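Local coordinates for peptidoglycan glycosyltransferase (Eggerthella lenta, PDB 4MNR), which is a penicillin-binding protein, combining a domain of the beta-lactamase-like serine-enzyme fold with a dimerisation-type domain that precedes it in sequence, at residues 282-285 against 286-290; 185-188 against 189-193. One frame throughout, in Å; residues are numbered along the deposited sequence. Where two conformers were deposited one is given.

Contact 1 of 2, residues 282-285 against 286-290; sequences PSAE and DLQKS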
# COMPACT_ATOMS: atom_id res chain seq x y z
N PRO A 282 -3.52 15.85 -8.79
CA PRO A 282 -3.88 16.88 -9.78
C PRO A 282 -2.68 17.75 -10.11
O PRO A 282 -1.70 17.76 -9.35
CB PRO A 282 -4.92 17.73 -9.05
CG PRO A 282 -5.44 16.87 -7.95
CD PRO A 282 -4.29 15.98 -7.54
N SER A 283 -2.75 18.47 -11.22
CA SER A 283 -1.71 19.42 -11.56
C SER A 283 -1.77 20.58 -10.57
O SER A 283 -2.83 20.86 -10.00
CB SER A 283 -1.89 19.94 -12.99
OG SER A 283 -3.05 20.75 -13.10
N ALA A 284 -0.64 21.26 -10.37
CA ALA A 284 -0.63 22.45 -9.53
C ALA A 284 -1.56 23.50 -10.12
O ALA A 284 -2.21 24.24 -9.38
CB ALA A 284 0.78 22.99 -9.39
N GLU A 285 -1.63 23.55 -11.45
CA GLU A 285 -2.52 24.49 -12.14
C GLU A 285 -3.98 24.29 -11.77
O GLU A 285 -4.69 25.26 -11.49
CB GLU A 285 -2.34 24.38 -13.66
CG GLU A 285 -1.10 25.09 -14.21
CD GLU A 285 -0.97 24.95 -15.72
OE1 GLU A 285 -1.79 24.23 -16.33
OE2 GLU A 285 -0.04 25.56 -16.29
N ASP A 286 -4.44 23.05 -11.76
CA ASP A 286 -5.82 22.75 -11.35
C ASP A 286 -6.08 23.03 -9.87
O ASP A 286 -7.13 23.55 -9.51
CB ASP A 286 -6.22 21.31 -11.72
CG ASP A 286 -6.64 21.18 -13.18
OD1 ASP A 286 -7.13 22.18 -13.75
OD2 ASP A 286 -6.51 20.08 -13.75
N LEU A 287 -5.14 22.68 -8.99
CA LEU A 287 -5.34 22.93 -7.57
C LEU A 287 -5.33 24.41 -7.23
O LEU A 287 -5.99 24.83 -6.27
CB LEU A 287 -4.27 22.22 -6.74
CG LEU A 287 -4.49 20.72 -6.58
CD1 LEU A 287 -3.48 20.13 -5.58
CD2 LEU A 287 -5.91 20.48 -6.12
N GLN A 288 -4.56 25.18 -7.98
CA GLN A 288 -4.51 26.63 -7.80
C GLN A 288 -5.88 27.25 -7.99
O GLN A 288 -6.23 28.23 -7.33
CB GLN A 288 -3.50 27.26 -8.76
CG GLN A 288 -2.12 27.40 -8.15
CD GLN A 288 -1.04 27.60 -9.19
OE1 GLN A 288 0.11 27.22 -8.97
NE2 GLN A 288 -1.39 28.19 -10.32
N LYS A 289 -6.66 26.66 -8.89
CA LYS A 289 -7.98 27.18 -9.23
C LYS A 289 -9.04 26.93 -8.16
O LYS A 289 -10.07 27.61 -8.14
CB LYS A 289 -8.45 26.59 -10.55
CG LYS A 289 -7.61 27.01 -11.74
CD LYS A 289 -8.04 26.28 -13.01
CE LYS A 289 -7.27 26.78 -14.22
NZ LYS A 289 -7.80 26.20 -15.48
N SER A 290 -8.81 25.95 -7.30
CA SER A 290 -9.79 25.60 -6.27
C SER A 290 -9.13 25.35 -4.92
O SER A 290 -8.64 24.24 -4.68
CB SER A 290 -10.57 24.35 -6.68
OG SER A 290 -11.49 23.97 -5.67
O HOH W 1 -3.79 20.74 -15.76

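Contact 2 of 2, residues 185-188 against 189-193; sequences STFK and IVTLA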
# COMPACT_ATOMS: atom_id res chain seq x y z
N SER A 185 -7.03 10.10 5.24
CA SER A 185 -6.11 10.73 6.17
C SER A 185 -4.73 10.06 6.30
O SER A 185 -3.83 10.62 6.91
CB SER A 185 -6.80 10.92 7.53
OG SER A 185 -7.56 9.76 7.86
N THR A 186 -4.55 8.89 5.69
CA THR A 186 -3.23 8.27 5.61
C THR A 186 -2.24 9.15 4.83
O THR A 186 -1.04 9.20 5.11
CB THR A 186 -3.29 6.88 4.96
OG1 THR A 186 -4.63 6.62 4.53
CG2 THR A 186 -2.94 5.85 5.98
N PHE A 187 -2.77 9.88 3.86
CA PHE A 187 -1.98 10.78 3.03
C PHE A 187 -1.41 11.96 3.82
O PHE A 187 -0.51 12.65 3.36
CB PHE A 187 -2.85 11.29 1.87
CG PHE A 187 -2.13 12.16 0.88
CD1 PHE A 187 -1.35 11.60 -0.14
CD2 PHE A 187 -2.29 13.53 0.91
CE1 PHE A 187 -0.70 12.41 -1.06
CE2 PHE A 187 -1.64 14.35 -0.01
CZ PHE A 187 -0.85 13.78 -1.00
N LYS A 188 -1.96 12.20 5.01
CA LYS A 188 -1.43 13.28 5.84
C LYS A 188 0.06 13.06 6.16
O LYS A 188 0.77 14.01 6.47
CB LYS A 188 -2.26 13.46 7.12
CG LYS A 188 -3.65 14.01 6.85
CD LYS A 188 -4.52 14.04 8.09
CE LYS A 188 -5.94 14.52 7.72
NZ LYS A 188 -6.88 14.27 8.82
N ILE A 189 0.53 11.82 6.05
CA ILE A 189 1.97 11.58 6.19
C ILE A 189 2.73 12.41 5.14
O ILE A 189 3.74 13.06 5.45
CB ILE A 189 2.32 10.09 5.97
CG1 ILE A 189 1.70 9.21 7.06
CG2 ILE A 189 3.83 9.92 5.93
CD1 ILE A 189 1.87 7.73 6.79
N VAL A 190 2.23 12.42 3.91
CA VAL A 190 2.84 13.20 2.83
C VAL A 190 2.74 14.71 3.06
O VAL A 190 3.74 15.42 2.94
CB VAL A 190 2.24 12.85 1.44
CG1 VAL A 190 2.85 13.73 0.34
CG2 VAL A 190 2.47 11.39 1.13
N THR A 191 1.55 15.18 3.40
CA THR A 191 1.34 16.59 3.69
C THR A 191 2.24 17.09 4.82
O THR A 191 2.90 18.12 4.68
CB THR A 191 -0.12 16.87 4.01
OG1 THR A 191 -0.92 16.31 2.96
CG2 THR A 191 -0.38 18.38 4.08
N LEU A 192 2.26 16.35 5.93
CA LEU A 192 3.10 16.70 7.08
C LEU A 192 4.58 16.70 6.71
O LEU A 192 5.32 17.64 7.03
CB LEU A 192 2.87 15.69 8.20
CG LEU A 192 3.72 15.91 9.45
CD1 LEU A 192 3.41 17.27 10.08
CD2 LEU A 192 3.50 14.77 10.43
N ALA A 193 5.03 15.64 6.06
CA ALA A 193 6.44 15.56 5.67
C ALA A 193 6.84 16.71 4.76
O ALA A 193 7.92 17.26 4.89
CB ALA A 193 6.74 14.21 5.00

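Contact 1 of 2, residues 282-285 against 286-290
Ser283 and Asp286 meet at the start of helix 284-289, with Ser283 as its N-cap. The serine hydroxyl turns back between its own backbone N and carbonyl carbon (chi1 68°), which aims OG at the first turn; Asp286 N donates to it at 3.0 Å with an N-H...O angle of 161°, a side-chain N-cap bond. Asp286 folds the other way: its CG lies beside its backbone N, opposite the carbonyl carbon (chi1 -81°), and this returns the carboxylate to the cap, OD2 standing 3.6 Å from Ser283 OG. A water joins the pair, 2.8 Å from Ser283 OG, and gives a weak bond to Asp286 OD2. The stronger partner of OD2 is Ser313, whose OG is also bonded to Ser283 N and so links the two ends of the turn.

On another flank of the turn, Pro282 and Leu287, the residue before the cap and the fourth one inside the helix, form a hydrophobic staple. The proline CB lies 3.9 Å from Leu287 CG, and the two side chains cross obliquely. Leu287 carries this apolar patch on to Ala254 and Val258 of helix 242-263.

Backbone bonds fix the framework: Leu287 N reaches Ser283 O at 3.1 Å and Gln288 N reaches Ala284 O at 2.9 Å. One turn on, the extended Lys289 chain lies against a carbonyl, its CG 3.4 Å from Glu285 O.

The chemistry implies an end held from two directions, by polar capping and by the hydrophobic staple. Two acids in the first turn, Glu285 and Asp286, would probably interact favourably with the positive end of the helix dipole.

Contact 2 of 2, residues 185-188 against 189-193
This is a buried, local contact at the place where a short 3-10 turn, residues 185-187, runs into helix 188-197, and its main side-chain element is a CH-pi approach of Val190 to the ring of Phe187. Val190 CB stands over one face, 4.0 Å from the ring centroid and 16° off the normal. The first torsion of Phe187 places CG beside its carbonyl carbon and opposite its backbone N (chi1 -176°), which swings the ring forward along the helix to the next turn. Thr191 approaches the same ring obliquely, OG1 being 3.6 Å from Phe187 CE2; this hydroxyl is bonded to Ala298 O. Phe266 meets the Phe187 ring in an edge-to-face arrangement.

The sequence Ser185-Thr186-Phe187-Lys188 matches the SxxK motif of penicillin-binding proteins and beta-lactamases, which in this family opens the helix bordering the active-site cleft. The serine and lysine of the motif lead away from the phenylalanine: Lys188 is extended, its NZ bonded to Ser240 OG and Asn242 OD1, and in the conformer given Ser185 OG bonds to Thr403 N at strand 398-406, a bond that a second conformer of the serine leaves tentative.

The bonding pattern records the change of helix type. Ile189 N still bonds three residues back, to Thr186 O at 3.2 Å. Phe187 O is shared: Val190 N makes a weak bond of 2.8 Å bent to 125°, whereas Thr191 N, four residues on, bonds to it at 3.3 Å. Leu192 N to Lys188 O, 2.8 Å, is fully four residues back. On a further side of the turn Ile189 lays CG1 3.4 Å from Thr186 O, and its side chain continues onto Val327 and Ile331 of helix 321-332.

In the fold
Contacts 1 and 2 both concern the start of a helix, and both belong to the penicillin-binding, beta-lactamase-like part of the chain, yet they occupy different depths: contact 2 is wholly buried, its centre about 14 Å from the chain centre, whereas contact 1 is partly buried at about 25 Å. Their centres are about 18 Å apart and their nearest atoms about 8 Å, with no direct touch. Helix 242-263 is their common neighbour, meeting Leu287 from one and Thr191 from the other. Chemistry follows place. Contact 1 combines polar capping, with one water, and a small apolar pair; in contact 2 the apolar packing is larger, and the polar ends named are bonded within the protein.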